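Local coordinates for protein abietadiene synthase, chloroplastic (PDB 3S9V) that belongs to the terpene synthase family and is a mainly helical chloroplast enzyme whose sequence includes the N-terminal and metal-binding domains of that family, at residues Asn604-Lys607 against Val608-Glu611; Glu555-Lys558 against Arg559-Leu562; Ile40-Met43 against Phe44-Gly48. All blocks are in the same frame, centred on the assembly; numbering follows the deposited sequence.

Interaction 1 (Asn604-Lys607 against Val608-Glu611)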
ATOM      1  N   ASN A 604      28.337  23.540  14.592  1.00 18.31           N
ATOM      2  CA  ASN A 604      27.947  24.220  13.370  1.00 17.36           C
ATOM      3  C   ASN A 604      26.467  23.962  13.082  1.00 19.26           C
ATOM      4  O   ASN A 604      25.740  24.865  12.664  1.00 18.14           O
ATOM      5  CB  ASN A 604      28.816  23.738  12.206  1.00 21.53           C
ATOM      6  CG  ASN A 604      28.640  24.579  10.963  1.00 25.90           C
ATOM      7  OD1 ASN A 604      28.203  24.089   9.925  1.00 28.33           O
ATOM      8  ND2 ASN A 604      28.981  25.858  11.062  1.00 32.21           N
ATOM      9  N   VAL A 605      26.012  22.732  13.312  1.00 17.51           N
ATOM     10  CA  VAL A 605      24.606  22.419  13.087  1.00 17.11           C
ATOM     11  C   VAL A 605      23.778  23.383  13.926  1.00 22.14           C
ATOM     12  O   VAL A 605      22.854  24.023  13.415  1.00 24.81           O
ATOM     13  CB  VAL A 605      24.253  20.974  13.506  1.00 18.19           C
ATOM     14  CG1 VAL A 605      22.722  20.771  13.484  1.00  9.64           C
ATOM     15  CG2 VAL A 605      24.933  19.986  12.576  1.00 15.77           C
ATOM     16  N   TRP A 606      24.125  23.492  15.210  1.00 21.56           N
ATOM     17  CA  TRP A 606      23.414  24.378  16.131  1.00 20.74           C
ATOM     18  C   TRP A 606      23.636  25.865  15.836  1.00 22.81           C
ATOM     19  O   TRP A 606      22.738  26.686  16.046  1.00 23.53           O
ATOM     20  CB  TRP A 606      23.799  24.062  17.588  1.00 14.50           C
ATOM     21  CG  TRP A 606      23.042  22.885  18.150  1.00 12.68           C
ATOM     22  CD1 TRP A 606      23.534  21.644  18.412  1.00 16.69           C
ATOM     23  CD2 TRP A 606      21.637  22.828  18.427  1.00 10.14           C
ATOM     24  NE1 TRP A 606      22.523  20.809  18.828  1.00 17.33           N
ATOM     25  CE2 TRP A 606      21.347  21.511  18.846  1.00 11.19           C
ATOM     26  CE3 TRP A 606      20.590  23.763  18.356  1.00 11.45           C
ATOM     27  CZ2 TRP A 606      20.048  21.097  19.193  1.00 15.21           C
ATOM     28  CZ3 TRP A 606      19.296  23.353  18.699  1.00 14.14           C
ATOM     29  CH2 TRP A 606      19.040  22.027  19.113  1.00 11.04           C
ATOM     30  N   LYS A 607      24.824  26.208  15.346  1.00 22.87           N
ATOM     31  CA  LYS A 607      25.136  27.596  15.014  1.00 21.36           C
ATOM     32  C   LYS A 607      24.069  28.148  14.077  1.00 21.69           C
ATOM     33  O   LYS A 607      23.488  29.195  14.339  1.00 21.75           O
ATOM     34  CB  LYS A 607      26.509  27.687  14.340  1.00 22.32           C
ATOM     35  CG  LYS A 607      26.829  29.051  13.726  1.00 24.90           C
ATOM     36  CD  LYS A 607      28.145  29.013  12.964  1.00 35.62           C
ATOM     37  CE  LYS A 607      28.390  30.298  12.179  1.00 43.08           C
ATOM     38  NZ  LYS A 607      28.421  31.500  13.061  1.00 52.52           N
ATOM     39  N   VAL A 608      23.802  27.428  12.991  1.00 22.82           N
ATOM     40  CA  VAL A 608      22.812  27.863  12.010  1.00 22.02           C
ATOM     41  C   VAL A 608      21.397  27.863  12.575  1.00 20.53           C
ATOM     42  O   VAL A 608      20.590  28.734  12.249  1.00 20.85           O
ATOM     43  CB  VAL A 608      22.875  26.977  10.739  1.00 25.37           C
ATOM     44  CG1 VAL A 608      21.789  27.387   9.742  1.00 16.95           C
ATOM     45  CG2 VAL A 608      24.259  27.112  10.094  1.00 27.86           C
ATOM     46  N   GLN A 609      21.102  26.893  13.433  1.00 17.64           N
ATOM     47  CA  GLN A 609      19.781  26.791  14.043  1.00 17.83           C
ATOM     48  C   GLN A 609      19.498  27.985  14.961  1.00 21.42           C
ATOM     49  O   GLN A 609      18.421  28.596  14.895  1.00 21.14           O
ATOM     50  CB  GLN A 609      19.670  25.503  14.857  1.00 17.16           C
ATOM     51  CG  GLN A 609      18.274  25.247  15.400  1.00 17.30           C
ATOM     52  CD  GLN A 609      17.268  25.072  14.281  1.00 23.62           C
ATOM     53  OE1 GLN A 609      17.431  24.202  13.427  1.00 24.65           O
ATOM     54  NE2 GLN A 609      16.225  25.897  14.274  1.00 20.79           N
ATOM     55  N   LEU A 610      20.462  28.311  15.818  1.00 15.28           N
ATOM     56  CA  LEU A 610      20.295  29.420  16.749  1.00 20.78           C
ATOM     57  C   LEU A 610      20.209  30.738  15.982  1.00 21.37           C
ATOM     58  O   LEU A 610      19.451  31.638  16.356  1.00 19.50           O
ATOM     59  CB  LEU A 610      21.442  29.444  17.764  1.00 16.75           C
ATOM     60  CG  LEU A 610      21.575  28.155  18.593  1.00 17.20           C
ATOM     61  CD1 LEU A 610      22.642  28.340  19.638  1.00 15.25           C
ATOM     62  CD2 LEU A 610      20.263  27.812  19.256  1.00 11.15           C
ATOM     63  N   GLU A 611      20.979  30.842  14.903  1.00 20.26           N
ATOM     64  CA  GLU A 611      20.943  32.037  14.083  1.00 22.59           C
ATOM     65  C   GLU A 611      19.539  32.193  13.503  1.00 21.58           C
ATOM     66  O   GLU A 611      19.019  33.303  13.442  1.00 23.38           O
ATOM     67  CB  GLU A 611      21.992  31.955  12.970  1.00 26.34           C
ATOM     68  CG  GLU A 611      23.280  32.682  13.322  1.00 28.87           C
ATOM     69  CD  GLU A 611      24.492  32.169  12.563  1.00 40.78           C
ATOM     70  OE1 GLU A 611      24.381  31.907  11.343  1.00 39.45           O
ATOM     71  OE2 GLU A 611      25.568  32.040  13.193  1.00 50.55           O
TER
HETATM   72  O   HOH W   1      24.597  31.186  15.932  1.00 35.42           O
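N604-K607 and V608-E611 are two successive turns of one alpha-helix, joined by four backbone i to i+4 hydrogen bonds. L610 N donates to W606 O in a bond 2.8 Å long and nearly straight at 171°. That from Q609 N to V605 O is weak at 3.4 Å, and V605 O also accepts a bond from R666. On the outer flank K607 and E611 form a textbook i, i+4 salt bridge. The lysine chain runs extended and turns only at its last torsion (chi4 59°), which brings NZ to the syn lone pair of E611 OE2 at 2.9 Å. A water donates to E611 OE2 at 3.0 Å and to K607 O at 2.8 Å, tying the bridge back to the backbone. On the inner flank apolar contacts dominate: W606 CE3 lies 4.2 Å from L610 CD2, and W606 CZ3 meets the aliphatic Q609 CG at 3.9 Å. The polar exception is the buried amide of Q609, bonded to T643 OG1 and V637 O. W606 stands edge-to-face with F579 and F583 of helix 570-594 and also packs on helices 521-541 and 641-648, so the helix is charged outside and wedged inside among three others.

Interaction 2 (Glu555-Lys558 against Arg559-Leu562)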
ATOM      1  N   GLU A 555      26.367  32.660  22.097  1.00 32.58           N
ATOM      2  CA  GLU A 555      27.806  32.799  22.298  1.00 31.61           C
ATOM      3  C   GLU A 555      28.384  31.612  23.067  1.00 29.21           C
ATOM      4  O   GLU A 555      29.505  31.166  22.798  1.00 28.30           O
ATOM      5  CB  GLU A 555      28.112  34.091  23.060  1.00 35.48           C
ATOM      6  CG  GLU A 555      29.588  34.272  23.417  1.00 40.49           C
ATOM      7  CD  GLU A 555      30.433  34.703  22.232  1.00 53.21           C
ATOM      8  OE1 GLU A 555      30.420  34.011  21.192  1.00 58.83           O
ATOM      9  OE2 GLU A 555      31.118  35.741  22.345  1.00 62.45           O
ATOM     10  N   SER A 556      27.622  31.110  24.032  1.00 27.52           N
ATOM     11  CA  SER A 556      28.069  29.975  24.832  1.00 30.87           C
ATOM     12  C   SER A 556      28.281  28.778  23.921  1.00 32.61           C
ATOM     13  O   SER A 556      29.276  28.064  24.042  1.00 30.51           O
ATOM     14  CB  SER A 556      27.034  29.619  25.907  1.00 29.34           C
ATOM     15  OG  SER A 556      26.873  30.663  26.854  1.00 32.45           O
ATOM     16  N   VAL A 557      27.337  28.563  23.009  1.00 33.39           N
ATOM     17  CA  VAL A 557      27.416  27.452  22.070  1.00 31.59           C
ATOM     18  C   VAL A 557      28.618  27.613  21.135  1.00 32.61           C
ATOM     19  O   VAL A 557      29.271  26.633  20.778  1.00 33.79           O
ATOM     20  CB  VAL A 557      26.120  27.350  21.230  1.00 31.23           C
ATOM     21  CG1 VAL A 557      26.211  26.196  20.262  1.00 36.37           C
ATOM     22  CG2 VAL A 557      24.923  27.170  22.146  1.00 25.33           C
ATOM     23  N   LYS A 558      28.920  28.852  20.755  1.00 30.58           N
ATOM     24  CA  LYS A 558      30.046  29.112  19.869  1.00 32.71           C
ATOM     25  C   LYS A 558      31.412  28.790  20.495  1.00 39.37           C
ATOM     26  O   LYS A 558      32.254  28.136  19.868  1.00 42.11           O
ATOM     27  CB  LYS A 558      30.042  30.572  19.419  1.00 33.48           C
ATOM     28  CG  LYS A 558      31.180  30.900  18.466  1.00 40.66           C
ATOM     29  CD  LYS A 558      31.391  32.397  18.300  1.00 43.64           C
ATOM     30  CE  LYS A 558      32.574  32.673  17.381  1.00 44.08           C
ATOM     31  NZ  LYS A 558      32.904  34.121  17.309  1.00 50.20           N
ATOM     32  N   ARG A 559      31.648  29.264  21.715  1.00 39.36           N
ATOM     33  CA  ARG A 559      32.928  28.998  22.369  1.00 42.86           C
ATOM     34  C   ARG A 559      32.901  27.642  23.088  1.00 41.18           C
ATOM     35  O   ARG A 559      33.942  27.082  23.427  1.00 41.22           O
ATOM     36  CB  ARG A 559      33.268  30.128  23.349  1.00 40.98           C
ATOM     37  CG  ARG A 559      32.191  30.416  24.362  1.00 49.05           C
ATOM     38  CD  ARG A 559      32.626  31.457  25.386  1.00 51.14           C
ATOM     39  NE  ARG A 559      32.673  32.818  24.857  1.00 52.85           N
ATOM     40  CZ  ARG A 559      32.819  33.903  25.617  1.00 53.50           C
ATOM     41  NH1 ARG A 559      32.932  33.778  26.934  1.00 44.84           N
ATOM     42  NH2 ARG A 559      32.846  35.111  25.070  1.00 49.35           N
ATOM     43  N   TRP A 560      31.694  27.125  23.291  1.00 38.43           N
ATOM     44  CA  TRP A 560      31.452  25.841  23.946  1.00 36.60           C
ATOM     45  C   TRP A 560      32.130  25.651  25.307  1.00 39.19           C
ATOM     46  O   TRP A 560      32.961  24.756  25.480  1.00 40.80           O
ATOM     47  CB  TRP A 560      31.824  24.686  23.000  1.00 34.21           C
ATOM     48  CG  TRP A 560      31.239  23.361  23.411  1.00 34.18           C
ATOM     49  CD1 TRP A 560      31.873  22.357  24.083  1.00 37.14           C
ATOM     50  CD2 TRP A 560      29.877  22.944  23.261  1.00 34.85           C
ATOM     51  NE1 TRP A 560      30.992  21.344  24.369  1.00 36.67           N
ATOM     52  CE2 TRP A 560      29.759  21.678  23.875  1.00 34.34           C
ATOM     53  CE3 TRP A 560      28.744  23.518  22.671  1.00 38.77           C
ATOM     54  CZ2 TRP A 560      28.553  20.975  23.918  1.00 29.71           C
ATOM     55  CZ3 TRP A 560      27.545  22.819  22.712  1.00 41.28           C
ATOM     56  CH2 TRP A 560      27.460  21.560  23.333  1.00 41.14           C
ATOM     57  N   ASP A 561      31.767  26.502  26.266  1.00 40.18           N
ATOM     58  CA  ASP A 561      32.284  26.423  27.632  1.00 40.47           C
ATOM     59  C   ASP A 561      31.233  26.996  28.573  1.00 41.14           C
ATOM     60  O   ASP A 561      30.110  27.281  28.150  1.00 42.00           O
ATOM     61  CB  ASP A 561      33.608  27.189  27.790  1.00 41.34           C
ATOM     62  CG  ASP A 561      33.471  28.677  27.517  1.00 47.33           C
ATOM     63  OD1 ASP A 561      32.467  29.285  27.949  1.00 51.69           O
ATOM     64  OD2 ASP A 561      34.385  29.245  26.882  1.00 43.13           O
ATOM     65  N   LEU A 562      31.590  27.162  29.844  1.00 38.15           N
ATOM     66  CA  LEU A 562      30.661  27.697  30.831  1.00 35.49           C
ATOM     67  C   LEU A 562      31.108  29.068  31.326  1.00 33.80           C
ATOM     68  O   LEU A 562      30.840  29.440  32.463  1.00 36.75           O
ATOM     69  CB  LEU A 562      30.550  26.733  32.017  1.00 37.35           C
ATOM     70  CG  LEU A 562      30.162  25.291  31.680  1.00 42.80           C
ATOM     71  CD1 LEU A 562      30.119  24.458  32.950  1.00 40.91           C
ATOM     72  CD2 LEU A 562      28.812  25.268  30.989  1.00 44.77           C
TER
HETATM   73  O   HOH W   2      28.639  29.679  29.363  1.00 31.12           O
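E555 and R559 meet one turn apart at the C-terminal end of helix 547-559, where three kinds of interaction can be told apart. The first is ionic. R559 NH2 lies 3.3 Å from E555 OE2, in a long and bent hydrogen-bonded salt bridge (142° at the hydrogen). The arginine nitrogen approaches from above the carboxylate plane, and the two flat groups are turned 40° against each other, so the pair is not the coplanar, two-pronged kind. R559 CG sits between its backbone N and carbonyl carbon (chi1 54°), which folds the chain back over the preceding turn, with R559 CG only 3.2 Å from E555 O. The guanidinium has a second partner, since NH1 bonds to S563 OG.

The polar group comes next. R559 N donates to E555 O at 3.1 Å in a regular helical bond, whereas the following one, W560 N to S556 O, is short at 2.7 Å but weak in angle. A water donates to S556 OG and to D561 O, spanning the turn, and S556 OG is also bonded to L552 O. W560 NE1 reaches N584 OD1. At the edge of the indole, in its plane, stands a carbonyl: V557 O, 3.7 Å from W560 CE3.

The apolar part is light. V557 CG1 stands 4.4 Å from W560 CZ3, and the indole also meets the ring of Y580.

W560 leaves helical geometry with positive phi, an arrangement characteristic of helix C-termini. Here it turns the chain toward helix 570-594 within the helical bundle of the metal-binding domain.

Interaction 3 (Ile40-Met43 against Phe44-Gly48)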
ATOM      1  N   ILE A  40       8.687 -18.293   5.248  1.00 34.95           N
ATOM      2  CA  ILE A  40       8.210 -17.291   4.308  1.00 31.38           C
ATOM      3  C   ILE A  40       9.268 -17.049   3.237  1.00 30.56           C
ATOM      4  O   ILE A  40       8.944 -16.752   2.085  1.00 33.35           O
ATOM      5  CB  ILE A  40       7.865 -15.978   5.041  1.00 26.50           C
ATOM      6  CG1 ILE A  40       6.607 -16.191   5.887  1.00 19.64           C
ATOM      7  CG2 ILE A  40       7.664 -14.847   4.046  1.00 24.72           C
ATOM      8  CD1 ILE A  40       6.243 -15.003   6.749  1.00 27.77           C
ATOM      9  N   LYS A  41      10.536 -17.186   3.609  1.00 31.76           N
ATOM     10  CA  LYS A  41      11.602 -17.018   2.624  1.00 33.65           C
ATOM     11  C   LYS A  41      11.494 -18.157   1.611  1.00 31.33           C
ATOM     12  O   LYS A  41      11.761 -17.973   0.428  1.00 31.75           O
ATOM     13  CB  LYS A  41      12.983 -17.048   3.284  1.00 31.07           C
ATOM     14  CG  LYS A  41      13.397 -15.746   3.947  1.00 29.19           C
ATOM     15  CD  LYS A  41      14.845 -15.821   4.397  1.00 34.68           C
ATOM     16  CE  LYS A  41      15.336 -14.494   4.945  1.00 36.34           C
ATOM     17  NZ  LYS A  41      16.781 -14.568   5.309  1.00 39.46           N
ATOM     18  N   ASN A  42      11.103 -19.337   2.082  1.00 32.16           N
ATOM     19  CA  ASN A  42      10.955 -20.475   1.182  1.00 34.87           C
ATOM     20  C   ASN A  42       9.781 -20.213   0.237  1.00 31.48           C
ATOM     21  O   ASN A  42       9.845 -20.556  -0.940  1.00 27.73           O
ATOM     22  CB  ASN A  42      10.720 -21.772   1.965  1.00 42.33           C
ATOM     23  CG  ASN A  42      10.775 -23.010   1.077  1.00 52.42           C
ATOM     24  OD1 ASN A  42      11.821 -23.335   0.507  1.00 58.45           O
ATOM     25  ND2 ASN A  42       9.645 -23.703   0.950  1.00 52.80           N
ATOM     26  N   MET A  43       8.708 -19.616   0.752  1.00 29.33           N
ATOM     27  CA  MET A  43       7.563 -19.300  -0.096  1.00 29.51           C
ATOM     28  C   MET A  43       8.038 -18.444  -1.264  1.00 28.65           C
ATOM     29  O   MET A  43       7.750 -18.747  -2.424  1.00 27.58           O
ATOM     30  CB  MET A  43       6.496 -18.534   0.682  1.00 32.38           C
ATOM     31  CG  MET A  43       5.412 -19.406   1.304  1.00 41.66           C
ATOM     32  SD  MET A  43       4.275 -18.439   2.331  1.00 38.27           S
ATOM     33  CE  MET A  43       3.578 -17.391   1.140  1.00 38.95           C
ATOM     34  N   PHE A  44       8.774 -17.377  -0.963  1.00 25.99           N
ATOM     35  CA  PHE A  44       9.271 -16.509  -2.024  1.00 25.50           C
ATOM     36  C   PHE A  44      10.149 -17.256  -3.028  1.00 27.19           C
ATOM     37  O   PHE A  44      10.052 -17.026  -4.237  1.00 23.35           O
ATOM     38  CB  PHE A  44      10.056 -15.327  -1.447  1.00 22.82           C
ATOM     39  CG  PHE A  44       9.193 -14.169  -1.035  1.00 19.01           C
ATOM     40  CD1 PHE A  44       8.585 -14.143   0.216  1.00 23.01           C
ATOM     41  CD2 PHE A  44       8.979 -13.109  -1.906  1.00 16.73           C
ATOM     42  CE1 PHE A  44       7.772 -13.076   0.599  1.00 22.00           C
ATOM     43  CE2 PHE A  44       8.171 -12.034  -1.543  1.00 17.59           C
ATOM     44  CZ  PHE A  44       7.564 -12.017  -0.282  1.00 26.61           C
ATOM     45  N   ARG A  45      11.006 -18.145  -2.532  1.00 29.70           N
ATOM     46  CA  ARG A  45      11.895 -18.909  -3.404  1.00 33.82           C
ATOM     47  C   ARG A  45      11.132 -19.917  -4.256  1.00 34.07           C
ATOM     48  O   ARG A  45      11.600 -20.318  -5.318  1.00 33.61           O
ATOM     49  CB  ARG A  45      12.961 -19.632  -2.578  1.00 40.00           C
ATOM     50  CG  ARG A  45      13.870 -18.691  -1.799  1.00 50.09           C
ATOM     51  CD  ARG A  45      15.037 -19.441  -1.182  1.00 63.66           C
ATOM     52  NE  ARG A  45      15.839 -20.098  -2.213  1.00 75.29           N
ATOM     53  CZ  ARG A  45      16.922 -20.834  -1.976  1.00 76.69           C
ATOM     54  NH1 ARG A  45      17.351 -21.017  -0.732  1.00 78.37           N
ATOM     55  NH2 ARG A  45      17.576 -21.387  -2.989  1.00 71.67           N
ATOM     56  N   CYS A  46       9.955 -20.319  -3.789  1.00 35.60           N
ATOM     57  CA  CYS A  46       9.122 -21.275  -4.515  1.00 38.74           C
ATOM     58  C   CYS A  46       8.266 -20.618  -5.597  1.00 39.14           C
ATOM     59  O   CYS A  46       7.816 -21.288  -6.524  1.00 39.35           O
ATOM     60  CB  CYS A  46       8.195 -22.019  -3.551  1.00 39.32           C
ATOM     61  SG  CYS A  46       8.986 -23.301  -2.578  1.00 63.85           S
ATOM     62  N   MET A  47       8.023 -19.318  -5.471  1.00 35.98           N
ATOM     63  CA  MET A  47       7.203 -18.623  -6.456  1.00 34.15           C
ATOM     64  C   MET A  47       7.621 -18.897  -7.894  1.00 30.88           C
ATOM     65  O   MET A  47       8.789 -18.743  -8.257  1.00 33.26           O
ATOM     66  CB  MET A  47       7.215 -17.121  -6.186  1.00 32.33           C
ATOM     67  CG  MET A  47       6.132 -16.690  -5.210  1.00 30.42           C
ATOM     68  SD  MET A  47       6.372 -15.055  -4.554  1.00 21.86           S
ATOM     69  CE  MET A  47       5.865 -15.315  -2.858  1.00 23.32           C
ATOM     70  N   GLY A  48       6.651 -19.323  -8.699  1.00 24.82           N
ATOM     71  CA  GLY A  48       6.900 -19.613 -10.101  1.00 25.79           C
ATOM     72  C   GLY A  48       5.815 -18.968 -10.942  1.00 27.88           C
ATOM     73  O   GLY A  48       5.760 -17.742 -11.036  1.00 28.58           O
TER
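I40 and F44, one helical turn apart, run alongside each other off the same flank. The methyl branch I40 CG2 comes 3.9 Å from F44 CE1. The phenyl ring also presents its edge to the backbone: I40 O lies in the ring plane, 3.2 Å from F44 CD1, and I40 O accepts the hydrogen bond of F44 N at 3.1 Å as well. The ring reaches there because CG stands anti to the carbonyl carbon (chi1 -85°). Over one face of the F44 ring sits the methyl M47 CE, 3.9 Å above the plane and displaced toward the rim.

N42 ND2 approaches C46 SG at 3.6 Å, amide to sulfur. In a separate contact, the methylene R45 CG lies against K41 O at 3.2 Å.

Backbone bonds set these positions. R45 N is held by K41 O in the regular pattern, but the last turn becomes irregular. C46 N is shared between N42 O, at 2.9 Å, and M43 O, a weak bond; M43 O in turn takes a second weak bond from M47 N, at 3.1 Å. M47 is the first residue to leave helical torsions, and beyond it G48 O is taken up by R273.

Farther out, this is the C-terminal end of the first modelled helix, which packs on helices 269-282 and 461-491. F44 rests on A276 and V277, and M47 on E272 and A276, all of helix 269-282. I40 is backed by F289, Y463 and L466, and M43 by Y463 and Y457.

Chemically, then, the surroundings of I40, M43, F44 and M47 are largely apolar. The final turn shares backbone donors and acceptors among bent bonds, two of them weak, consistent with a helix that is unwinding where the chain passes into a loop.

From the N terminus the chain meets interaction 3 first, on helix 29-46, then interaction 2 where helix 547-559 ends, and last interaction 1 on helix 599-621. Each is local, so none closes a long loop; they follow in series, neither nesting nor crossing. Interaction 3 joins the first modelled helix to helices 269-282 and 461-491, and its centre is about 58 Å from that of interaction 2 and about 50 Å from that of interaction 1. The other two are neighbours: L610 CD1 touches V557 CG2 at 3.6 Å, and helix 570-594, which separates them in sequence, supplies F579 and F583 to both tryptophans.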